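Local coordinates for protein DynF (PDB 6UBL) that is of unknown function but belongs to the dynemicin biosynthesis pathway and, as a beta barrel holding palmitic acid, probably binds a long hydrophobic molecule, at residues 153-158 against 172-177; 44-49 against 196-201; 20-25 against 37-42. One frame throughout, in Å; residues are numbered along the deposited sequence. Where two conformers were deposited one is given.

Contact 1. Residues 153-158 against 172-177; sequences PIILTI and KGQIYR. With PLM (palmitic acid), chain C.
T157 and K172 form an antiparallel hydrogen-bonded pair, T157 N giving to K172 O (2.8 Å) and K172 N to T157 O (3.0 Å). Beyond the non-hydrogen-bonded pair L156 and G173, whose CA atoms lie 4.4 Å apart, a third backbone bond follows: Q174 N reaches I155 O at 2.7 Å, almost straight at 171°. Past Q174 the direct pairing gives way to a water, which gives to Q174 O and accepts from I155 N.

The side-chain bond runs from Q174 NE2 to T157 OG1 (2.9 Å), the hydroxyl lying only 5° out of the amide plane. The two side chains cross at about a right angle, and a bend in Q174 (chi2 -62°) turns its amide toward T157 OG1 while CG rests 3.7 Å from T157 CG2. An alanine in place of Q174 would remove this amide and is likely to leave T157 OG1 without its N-H donor and T157 CG2 without its aliphatic cover.

The contacts with the ligand lie on the face carrying L156. Its CD2 sits 3.9 Å from G173 CA, whereas CD1 turns to the palmitic acid, unusually close to its atom CA at 3.2 Å; I154 CD1 meets the terminal methyl, CG, of the same ligand. The arrangement is that of a beta hairpin in a barrel wall, with T157, K172 and Q174 away from the ligand and L156 and I154 lining the site of the palmitic acid.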
loop_
_atom_site.group_PDB
_atom_site.type_symbol
_atom_site.label_atom_id
_atom_site.label_comp_id
_atom_site.label_asym_id
_atom_site.label_seq_id
_atom_site.Cartn_x
_atom_site.Cartn_y
_atom_site.Cartn_z
ATOM N N PRO A 153 1.282 0.017 -4.459
ATOM C CA PRO A 153 1.749 -1.371 -4.488
ATOM C C PRO A 153 0.698 -2.317 -3.927
ATOM O O PRO A 153 0.002 -2.003 -2.951
ATOM C CB PRO A 153 3.011 -1.347 -3.615
ATOM C CG PRO A 153 2.839 -0.175 -2.713
ATOM C CD PRO A 153 2.042 0.835 -3.499
ATOM N N ILE A 154 0.590 -3.489 -4.555
ATOM C CA ILE A 154 -0.256 -4.561 -4.047
ATOM C C ILE A 154 0.498 -5.250 -2.918
ATOM O O ILE A 154 1.598 -5.775 -3.127
ATOM C CB ILE A 154 -0.624 -5.550 -5.162
ATOM C CG1 ILE A 154 -1.395 -4.846 -6.271
ATOM C CG2 ILE A 154 -1.438 -6.702 -4.574
ATOM C CD1 ILE A 154 -1.406 -5.590 -7.592
ATOM N N ILE A 155 -0.091 -5.245 -1.727
ATOM C CA ILE A 155 0.541 -5.797 -0.539
ATOM C C ILE A 155 0.096 -7.251 -0.414
ATOM O O ILE A 155 -1.098 -7.536 -0.240
ATOM C CB ILE A 155 0.148 -4.998 0.709
ATOM C CG1 ILE A 155 0.573 -3.524 0.580
ATOM C CG2 ILE A 155 0.707 -5.672 1.960
ATOM C CD1 ILE A 155 2.026 -3.266 0.252
ATOM N N LEU A 156 1.050 -8.178 -0.517
ATOM C CA LEU A 156 0.765 -9.612 -0.490
ATOM C C LEU A 156 1.421 -10.207 0.747
ATOM O O LEU A 156 2.600 -9.956 1.010
ATOM C CB LEU A 156 1.331 -10.290 -1.737
ATOM C CG LEU A 156 0.714 -9.708 -3.008
ATOM C CD1 LEU A 156 1.638 -9.840 -4.190
ATOM C CD2 LEU A 156 -0.618 -10.392 -3.297
ATOM N N THR A 157 0.665 -10.981 1.504
ATOM C CA THR A 157 1.103 -11.432 2.813
ATOM C C THR A 157 0.952 -12.937 2.949
ATOM O O THR A 157 0.044 -13.546 2.389
ATOM C CB THR A 157 0.331 -10.720 3.925
ATOM O OG1 THR A 157 -1.071 -10.962 3.781
ATOM C CG2 THR A 157 0.599 -9.220 3.875
ATOM N N ILE A 158 1.883 -13.526 3.689
ATOM C CA ILE A 158 1.805 -14.913 4.115
ATOM C C ILE A 158 2.091 -14.924 5.609
ATOM O O ILE A 158 3.172 -14.501 6.041
ATOM C CB ILE A 158 2.806 -15.822 3.379
ATOM C CG1 ILE A 158 2.606 -15.762 1.871
ATOM C CG2 ILE A 158 2.647 -17.255 3.892
ATOM C CD1 ILE A 158 3.705 -16.474 1.096
ATOM N N LYS A 172 -2.607 -13.756 1.043
ATOM C CA LYS A 172 -3.671 -12.830 0.702
ATOM C C LYS A 172 -3.092 -11.539 0.148
ATOM O O LYS A 172 -1.962 -11.163 0.460
ATOM C CB LYS A 172 -4.524 -12.474 1.935
ATOM C CG LYS A 172 -4.948 -13.663 2.781
ATOM C CD LYS A 172 -5.887 -13.252 3.907
ATOM C CE LYS A 172 -6.007 -14.356 4.949
ATOM N NZ LYS A 172 -7.040 -14.033 5.980
ATOM N N GLY A 173 -3.891 -10.861 -0.668
ATOM C CA GLY A 173 -3.614 -9.484 -1.039
ATOM C C GLY A 173 -4.388 -8.632 -0.049
ATOM O O GLY A 173 -5.567 -8.886 0.211
ATOM N N GLN A 174 -3.700 -7.674 0.561
ATOM C CA GLN A 174 -4.296 -6.800 1.573
ATOM C C GLN A 174 -4.839 -5.569 0.866
ATOM O O GLN A 174 -4.138 -4.578 0.644
ATOM C CB GLN A 174 -3.296 -6.469 2.669
ATOM C CG GLN A 174 -2.785 -7.725 3.355
ATOM C CD GLN A 174 -3.884 -8.522 4.043
ATOM O OE1 GLN A 174 -4.954 -7.991 4.366
ATOM N NE2 GLN A 174 -3.626 -9.798 4.282
ATOM N N ILE A 175 -6.087 -5.684 0.424
ATOM C CA ILE A 175 -6.777 -4.648 -0.328
ATOM C C ILE A 175 -8.024 -4.275 0.459
ATOM O O ILE A 175 -8.904 -5.121 0.677
ATOM C CB ILE A 175 -7.157 -5.147 -1.731
ATOM C CG1 ILE A 175 -5.879 -5.498 -2.513
ATOM C CG2 ILE A 175 -8.002 -4.108 -2.441
ATOM C CD1 ILE A 175 -6.110 -6.452 -3.671
ATOM N N TYR A 176 -8.110 -3.020 0.891
ATOM C CA TYR A 176 -9.299 -2.551 1.603
ATOM C C TYR A 176 -10.263 -1.984 0.565
ATOM O O TYR A 176 -10.097 -0.853 0.094
ATOM C CB TYR A 176 -8.963 -1.568 2.724
ATOM C CG TYR A 176 -10.167 -1.263 3.573
ATOM C CD1 TYR A 176 -10.686 -2.207 4.468
ATOM C CD2 TYR A 176 -10.815 -0.023 3.496
ATOM C CE1 TYR A 176 -11.801 -1.934 5.224
ATOM C CE2 TYR A 176 -11.921 0.253 4.263
ATOM C CZ TYR A 176 -12.426 -0.705 5.141
ATOM O OH TYR A 176 -13.516 -0.440 5.896
ATOM N N ARG A 177 -11.257 -2.802 0.194
ATOM C CA ARG A 177 -12.359 -2.416 -0.678
ATOM C C ARG A 177 -11.976 -2.285 -2.148
ATOM O O ARG A 177 -12.686 -2.823 -3.010
ATOM C CB ARG A 177 -13.046 -1.161 -0.152
ATOM C CG ARG A 177 -13.440 -1.286 1.305
ATOM C CD ARG A 177 -14.391 -0.191 1.707
ATOM N NE ARG A 177 -15.775 -0.607 1.496
ATOM C CZ ARG A 177 -16.830 0.093 1.882
ATOM N NH1 ARG A 177 -16.667 1.281 2.461
ATOM N NH2 ARG A 177 -18.049 -0.367 1.656
HETATM C C1 PLM C . 10.774 -16.648 -0.419
HETATM O O1 PLM C . 11.088 -16.899 -1.663
HETATM O O2 PLM C . 11.331 -17.150 0.523
HETATM C C2 PLM C . 9.633 -15.693 -0.268
HETATM C C3 PLM C . 8.412 -15.995 -1.096
HETATM C C4 PLM C . 7.364 -14.969 -0.786
HETATM C C5 PLM C . 6.446 -14.654 -1.907
HETATM C C6 PLM C . 5.482 -13.547 -1.552
HETATM C C7 PLM C . 4.094 -13.856 -2.044
HETATM C C8 PLM C . 4.081 -14.289 -3.489
HETATM C C9 PLM C . 4.558 -13.231 -4.446
HETATM C CA PLM C . 3.420 -12.415 -4.995
HETATM C CB PLM C . 2.671 -13.159 -6.083
HETATM C CC PLM C . 2.256 -12.251 -7.201
HETATM C CD PLM C . 0.783 -11.951 -7.265
HETATM C CE PLM C . 0.534 -10.602 -7.888
HETATM C CF PLM C . -0.836 -10.398 -8.456
HETATM C CG PLM C . -0.988 -9.051 -9.069
HETATM O O HOH W 1 -2.630 -3.771 -1.644
#

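Contact 2. Residues 44-49 against 196-201; sequences SIDTFA and TSLRFN. With PLM (palmitic acid), chain C.
D46 and L198 lie side by side, pointing the same way from a non-hydrogen-bonded pair. The carboxylate runs along the leucine's branch point, D46 OD1 standing 3.6 Å from L198 CG, a van der Waals contact. With CG anti to the backbone N (chi1 -169°), L198 carries CD1 past the aspartate to atom CF of the palmitic acid, also 3.6 Å away. D46 OD1 has its polar partner within its own strand: S44 OG donates to it at 2.8 Å from the syn side, somewhat out of the carboxylate plane, so two alternate residues on the ligand-facing side are linked.

S44 also backs onto F200, CB to CB 3.7 Å. From there the phenyl group swings away from S44, and its CZ comes within 3.6 Å of palmitic acid C7, approaching obliquely.

T47, on the face it shares with I45 and S197, crosses T196 obliquely, with T47 CG2 3.2 Å from T196 OG1; that hydroxyl is hydrogen-bonded to E55. A water spans I45 O and S197 OG. Beneath these side chains the backbones are regularly paired: the strand axes make 176°, and the bond from T47 N to S197 O (3.0 Å) is nearly straight at 173°.

Strand 37-50 is flanked by 54-68, through backbone bonds such as D46 with V58, while strand 193-205 is flanked on its other side by 170-183, through the backbone bond of L198 with G173. L156 and I158 of strand 154-161 pack against the inward side chains, and F118 of the second subunit packs on A49 and T196.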
loop_
_atom_site.group_PDB
_atom_site.type_symbol
_atom_site.label_atom_id
_atom_site.label_comp_id
_atom_site.label_asym_id
_atom_site.label_seq_id
_atom_site.Cartn_x
_atom_site.Cartn_y
_atom_site.Cartn_z
ATOM N N SER A 44 -3.578 -18.112 -7.863
ATOM C CA SER A 44 -4.324 -17.062 -7.186
ATOM C C SER A 44 -5.729 -16.983 -7.765
ATOM O O SER A 44 -6.030 -17.536 -8.828
ATOM C CB SER A 44 -3.630 -15.692 -7.303
ATOM O OG SER A 44 -3.754 -15.135 -8.601
ATOM N N ILE A 45 -6.589 -16.280 -7.035
ATOM C CA ILE A 45 -7.937 -15.938 -7.473
ATOM C C ILE A 45 -8.069 -14.436 -7.268
ATOM O O ILE A 45 -7.849 -13.941 -6.156
ATOM C CB ILE A 45 -9.023 -16.686 -6.682
ATOM C CG1 ILE A 45 -8.914 -18.190 -6.935
ATOM C CG2 ILE A 45 -10.408 -16.185 -7.087
ATOM C CD1 ILE A 45 -9.714 -19.032 -5.973
ATOM N N ASP A 46 -8.358 -13.711 -8.346
ATOM C CA ASP A 46 -8.385 -12.258 -8.341
ATOM C C ASP A 46 -9.770 -11.790 -8.763
ATOM O O ASP A 46 -10.332 -12.302 -9.732
ATOM C CB ASP A 46 -7.430 -11.654 -9.373
ATOM C CG ASP A 46 -6.001 -12.135 -9.245
ATOM O OD1 ASP A 46 -5.724 -13.125 -8.538
ATOM O OD2 ASP A 46 -5.135 -11.520 -9.912
ATOM N N THR A 47 -10.303 -10.779 -8.089
ATOM C CA THR A 47 -11.576 -10.184 -8.483
ATOM C C THR A 47 -11.377 -8.747 -8.953
ATOM O O THR A 47 -10.721 -7.945 -8.271
ATOM C CB THR A 47 -12.588 -10.229 -7.338
ATOM O OG1 THR A 47 -12.847 -11.601 -6.994
ATOM C CG2 THR A 47 -13.883 -9.556 -7.759
ATOM N N PHE A 48 -11.962 -8.422 -10.108
ATOM C CA PHE A 48 -11.809 -7.116 -10.740
ATOM C C PHE A 48 -13.180 -6.471 -10.886
ATOM O O PHE A 48 -14.121 -7.114 -11.376
ATOM C CB PHE A 48 -11.217 -7.210 -12.152
ATOM C CG PHE A 48 -9.890 -7.907 -12.223
ATOM C CD1 PHE A 48 -8.702 -7.216 -12.053
ATOM C CD2 PHE A 48 -9.837 -9.269 -12.495
ATOM C CE1 PHE A 48 -7.485 -7.864 -12.129
ATOM C CE2 PHE A 48 -8.627 -9.918 -12.569
ATOM C CZ PHE A 48 -7.447 -9.222 -12.389
ATOM N N ALA A 49 -13.296 -5.206 -10.484
ATOM C CA ALA A 49 -14.509 -4.428 -10.691
ATOM C C ALA A 49 -14.265 -3.406 -11.797
ATOM O O ALA A 49 -13.291 -2.637 -11.741
ATOM C CB ALA A 49 -14.924 -3.705 -9.409
ATOM N N THR A 196 -10.418 -5.796 -6.345
ATOM C CA THR A 196 -11.154 -5.721 -5.087
ATOM C C THR A 196 -10.783 -6.824 -4.105
ATOM O O THR A 196 -11.066 -6.686 -2.909
ATOM C CB THR A 196 -12.671 -5.752 -5.332
ATOM O OG1 THR A 196 -13.029 -6.929 -6.052
ATOM C CG2 THR A 196 -13.110 -4.512 -6.108
ATOM N N SER A 197 -10.223 -7.937 -4.578
ATOM C CA SER A 197 -9.704 -8.948 -3.670
ATOM C C SER A 197 -8.732 -9.833 -4.428
ATOM O O SER A 197 -8.787 -9.936 -5.654
ATOM C CB SER A 197 -10.813 -9.789 -3.041
ATOM O OG SER A 197 -11.366 -10.668 -3.988
ATOM N N LEU A 198 -7.853 -10.482 -3.673
ATOM C CA LEU A 198 -6.873 -11.402 -4.229
ATOM C C LEU A 198 -6.480 -12.362 -3.119
ATOM O O LEU A 198 -6.147 -11.927 -2.011
ATOM C CB LEU A 198 -5.654 -10.628 -4.735
ATOM C CG LEU A 198 -4.664 -11.447 -5.576
ATOM C CD1 LEU A 198 -3.895 -10.577 -6.538
ATOM C CD2 LEU A 198 -3.719 -12.182 -4.635
ATOM N N ARG A 199 -6.519 -13.657 -3.420
ATOM C CA ARG A 199 -6.009 -14.691 -2.539
ATOM C C ARG A 199 -5.085 -15.557 -3.377
ATOM O O ARG A 199 -5.235 -15.645 -4.600
ATOM C CB ARG A 199 -7.176 -15.518 -1.987
ATOM C CG ARG A 199 -8.265 -14.632 -1.390
ATOM C CD ARG A 199 -9.307 -15.408 -0.612
ATOM N NE ARG A 199 -9.688 -14.693 0.604
ATOM C CZ ARG A 199 -9.186 -14.952 1.807
ATOM N NH1 ARG A 199 -8.286 -15.914 1.959
ATOM N NH2 ARG A 199 -9.583 -14.252 2.860
ATOM N N PHE A 200 -4.094 -16.161 -2.727
ATOM C CA PHE A 200 -3.128 -16.961 -3.462
ATOM C C PHE A 200 -2.630 -18.106 -2.600
ATOM O O PHE A 200 -2.822 -18.127 -1.382
ATOM C CB PHE A 200 -1.962 -16.117 -4.021
ATOM C CG PHE A 200 -1.034 -15.531 -2.978
ATOM C CD1 PHE A 200 0.108 -16.214 -2.570
ATOM C CD2 PHE A 200 -1.280 -14.277 -2.425
ATOM C CE1 PHE A 200 0.965 -15.672 -1.625
ATOM C CE2 PHE A 200 -0.425 -13.736 -1.488
ATOM C CZ PHE A 200 0.704 -14.432 -1.086
ATOM N N ASN A 201 -1.999 -19.069 -3.267
ATOM C CA ASN A 201 -1.293 -20.151 -2.606
ATOM C C ASN A 201 0.073 -20.279 -3.245
ATOM O O ASN A 201 0.188 -20.281 -4.474
ATOM C CB ASN A 201 -2.006 -21.498 -2.764
ATOM C CG ASN A 201 -3.363 -21.511 -2.128
ATOM O OD1 ASN A 201 -3.491 -21.527 -0.907
ATOM N ND2 ASN A 201 -4.397 -21.504 -2.956
HETATM C C1 PLM C . 10.774 -16.648 -0.419
HETATM O O1 PLM C . 11.088 -16.899 -1.663
HETATM O O2 PLM C . 11.331 -17.150 0.523
HETATM C C2 PLM C . 9.633 -15.693 -0.268
HETATM C C3 PLM C . 8.412 -15.995 -1.096
HETATM C C4 PLM C . 7.364 -14.969 -0.786
HETATM C C5 PLM C . 6.446 -14.654 -1.907
HETATM C C6 PLM C . 5.482 -13.547 -1.552
HETATM C C7 PLM C . 4.094 -13.856 -2.044
HETATM C C8 PLM C . 4.081 -14.289 -3.489
HETATM C C9 PLM C . 4.558 -13.231 -4.446
HETATM C CA PLM C . 3.420 -12.415 -4.995
HETATM C CB PLM C . 2.671 -13.159 -6.083
HETATM C CC PLM C . 2.256 -12.251 -7.201
HETATM C CD PLM C . 0.783 -11.951 -7.265
HETATM C CE PLM C . 0.534 -10.602 -7.888
HETATM C CF PLM C . -0.836 -10.398 -8.456
HETATM C CG PLM C . -0.988 -9.051 -9.069
HETATM O O HOH W 2 -10.087 -13.239 -4.587
#

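Contact 3. Residues 20-25 against 37-42. With PLM (palmitic acid), chain C.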
loop_
_atom_site.group_PDB
_atom_site.type_symbol
_atom_site.label_atom_id
_atom_site.label_comp_id
_atom_site.label_asym_id
_atom_site.label_seq_id
_atom_site.Cartn_x
_atom_site.Cartn_y
_atom_site.Cartn_z
ATOM N N ASN A 20 20.287 -19.640 -8.345
ATOM C CA ASN A 20 18.907 -20.062 -8.464
ATOM C C ASN A 20 18.688 -21.383 -7.741
ATOM O O ASN A 20 19.572 -22.250 -7.681
ATOM C CB ASN A 20 18.567 -20.202 -9.940
ATOM C CG ASN A 20 18.213 -18.882 -10.572
ATOM O OD1 ASN A 20 17.095 -18.398 -10.447
ATOM N ND2 ASN A 20 19.206 -18.244 -11.193
ATOM N N VAL A 21 17.490 -21.524 -7.189
ATOM C CA VAL A 21 17.049 -22.738 -6.523
ATOM C C VAL A 21 15.855 -23.285 -7.290
ATOM O O VAL A 21 14.894 -22.553 -7.569
ATOM C CB VAL A 21 16.681 -22.478 -5.054
ATOM C CG1 VAL A 21 16.408 -23.787 -4.339
ATOM C CG2 VAL A 21 17.794 -21.697 -4.352
ATOM N N TYR A 22 15.922 -24.571 -7.628
ATOM C CA TYR A 22 14.911 -25.240 -8.432
ATOM C C TYR A 22 14.450 -26.504 -7.724
ATOM O O TYR A 22 14.954 -26.870 -6.657
ATOM C CB TYR A 22 15.502 -25.656 -9.783
ATOM C CG TYR A 22 15.982 -24.499 -10.612
ATOM C CD1 TYR A 22 15.081 -23.646 -11.225
ATOM C CD2 TYR A 22 17.328 -24.262 -10.767
ATOM C CE1 TYR A 22 15.523 -22.585 -11.988
ATOM C CE2 TYR A 22 17.789 -23.204 -11.516
ATOM C CZ TYR A 22 16.870 -22.374 -12.130
ATOM O OH TYR A 22 17.334 -21.318 -12.886
ATOM N N ALA A 23 13.473 -27.171 -8.341
ATOM C CA ALA A 23 12.960 -28.434 -7.822
ATOM C C ALA A 23 14.092 -29.402 -7.502
ATOM O O ALA A 23 15.076 -29.502 -8.241
ATOM C CB ALA A 23 12.020 -29.075 -8.847
ATOM N N GLY A 24 13.926 -30.137 -6.401
ATOM C CA GLY A 24 14.952 -31.038 -5.922
ATOM C C GLY A 24 15.539 -30.514 -4.627
ATOM O O GLY A 24 15.874 -31.275 -3.714
ATOM N N ALA A 25 15.651 -29.197 -4.548
ATOM C CA ALA A 25 16.195 -28.556 -3.364
ATOM C C ALA A 25 15.235 -28.727 -2.191
ATOM O O ALA A 25 14.027 -28.498 -2.341
ATOM C CB ALA A 25 16.421 -27.075 -3.641
ATOM N N ILE A 37 17.794 -17.572 -5.217
ATOM C CA ILE A 37 16.641 -17.093 -5.964
ATOM C C ILE A 37 15.667 -18.258 -6.057
ATOM O O ILE A 37 15.933 -19.243 -6.759
ATOM C CB ILE A 37 17.037 -16.592 -7.358
ATOM C CG1 ILE A 37 18.082 -15.479 -7.267
ATOM C CG2 ILE A 37 15.788 -16.098 -8.083
ATOM C CD1 ILE A 37 18.690 -15.105 -8.598
ATOM N N ASP A 38 14.525 -18.143 -5.386
ATOM C CA ASP A 38 13.547 -19.220 -5.383
ATOM C C ASP A 38 12.717 -19.152 -6.657
ATOM O O ASP A 38 12.143 -18.105 -6.980
ATOM C CB ASP A 38 12.644 -19.086 -4.155
ATOM C CG ASP A 38 13.399 -19.281 -2.854
ATOM O OD1 ASP A 38 14.350 -20.080 -2.833
ATOM O OD2 ASP A 38 13.044 -18.624 -1.854
ATOM N N ASN A 39 12.633 -20.278 -7.366
ATOM C CA ASN A 39 11.807 -20.408 -8.565
ATOM C C ASN A 39 10.606 -21.238 -8.144
ATOM O O ASN A 39 10.708 -22.454 -7.997
ATOM C CB ASN A 39 12.593 -21.069 -9.685
ATOM C CG ASN A 39 13.737 -20.198 -10.184
ATOM O OD1 ASN A 39 13.586 -19.466 -11.166
ATOM N ND2 ASN A 39 14.872 -20.258 -9.503
ATOM N N LEU A 40 9.473 -20.575 -7.923
ATOM C CA LEU A 40 8.343 -21.181 -7.234
ATOM C C LEU A 40 7.054 -21.099 -8.035
ATOM O O LEU A 40 6.772 -20.090 -8.683
ATOM C CB LEU A 40 8.108 -20.463 -5.897
ATOM C CG LEU A 40 9.220 -20.558 -4.862
ATOM C CD1 LEU A 40 9.037 -19.465 -3.811
ATOM C CD2 LEU A 40 9.227 -21.932 -4.225
ATOM N N GLY A 41 6.244 -22.147 -7.925
ATOM C CA GLY A 41 4.905 -22.090 -8.457
ATOM C C GLY A 41 3.981 -21.277 -7.563
ATOM O O GLY A 41 4.234 -21.094 -6.371
ATOM N N ILE A 42 2.895 -20.785 -8.160
ATOM C CA ILE A 42 1.905 -19.991 -7.440
ATOM C C ILE A 42 0.590 -20.033 -8.206
ATOM O O ILE A 42 0.572 -20.102 -9.433
ATOM C CB ILE A 42 2.408 -18.539 -7.228
ATOM C CG1 ILE A 42 1.382 -17.721 -6.425
ATOM C CG2 ILE A 42 2.680 -17.850 -8.564
ATOM C CD1 ILE A 42 1.857 -16.327 -6.060
HETATM C C1 PLM C . 10.774 -16.648 -0.419
HETATM O O1 PLM C . 11.088 -16.899 -1.663
HETATM O O2 PLM C . 11.331 -17.150 0.523
HETATM C C2 PLM C . 9.633 -15.693 -0.268
HETATM C C3 PLM C . 8.412 -15.995 -1.096
HETATM C C4 PLM C . 7.364 -14.969 -0.786
HETATM C C5 PLM C . 6.446 -14.654 -1.907
HETATM C C6 PLM C . 5.482 -13.547 -1.552
HETATM C C7 PLM C . 4.094 -13.856 -2.044
HETATM C C8 PLM C . 4.081 -14.289 -3.489
HETATM C C9 PLM C . 4.558 -13.231 -4.446
HETATM C CA PLM C . 3.420 -12.415 -4.995
HETATM C CB PLM C . 2.671 -13.159 -6.083
HETATM C CC PLM C . 2.256 -12.251 -7.201
HETATM C CD PLM C . 0.783 -11.951 -7.265
HETATM C CE PLM C . 0.534 -10.602 -7.888
HETATM C CF PLM C . -0.836 -10.398 -8.456
HETATM C CG PLM C . -0.988 -9.051 -9.069
HETATM O O HOH W 3 15.314 -19.740 -13.517
#
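N39 reaches from 37-42 across to N20, V21 and Y22. Its CB lies 3.5 Å from V21 O, the carbonyl that also accepts the backbone N39 N at 3.2 Å. With CG beside the backbone N (chi1 -67°), the amide is directed between V21 and Y22. CG comes 3.5 Å from Y22 CE1, and the amide and ring planes are inclined by only 23°. At the tip, ND2 spends its two hydrogens on two acceptors, each 3.0 Å away: N20 OD1, an oxygen that R65 also bonds, met on a lone pair in its carbonyl plane by a nearly straight N-H (173°), and V21 O, approached from above the carbonyl plane. V21 O is thus gripped twice by one residue. The other branch, OD1, accepts from R65 and from a water that also bonds Y22 OH, so both ends of the amide are held and its rotation is fixed.

Next to this, V21 N bonds to I37 O (2.8 Å) in a short parallel bridge, and D38 lies alongside V21. D38 OD2 stands 2.6 Å from palmitic acid O1, so one of the two acid groups probably carries a proton; the same carboxylate forms a salt bridge with R68 and a hydrogen bond with Y205.

Strand 20-21 edges the start of strand 37-50, with A23 and N39 both bonded to the backbone of L206. Strand 54-68 pairs with D38 and L40, and strand 193-205 packs on V21, L40 and I42.

In the fold
All three contacts touch the same palmitic acid, at different points along its length. Contact 3 meets its carboxyl end through D38, and its I42 reaches the middle of the chain; contacts 1 and 2 line the alkyl part as far as the methyl end. Contacts 1 and 2 are neighbours, centres about 9 Å apart, joined by a probable hydrogen bond between G173 N and L198 O (2.8 Å). Contact 3 is centred about 23 Å from each. It shares strand 37-50 with contact 2, and F200 CD1 meets I42 CD1 at 3.9 Å, whereas the nearest atoms of contacts 1 and 3 are about 7 Å apart. Contacts 1 and 2 also reach the second subunit.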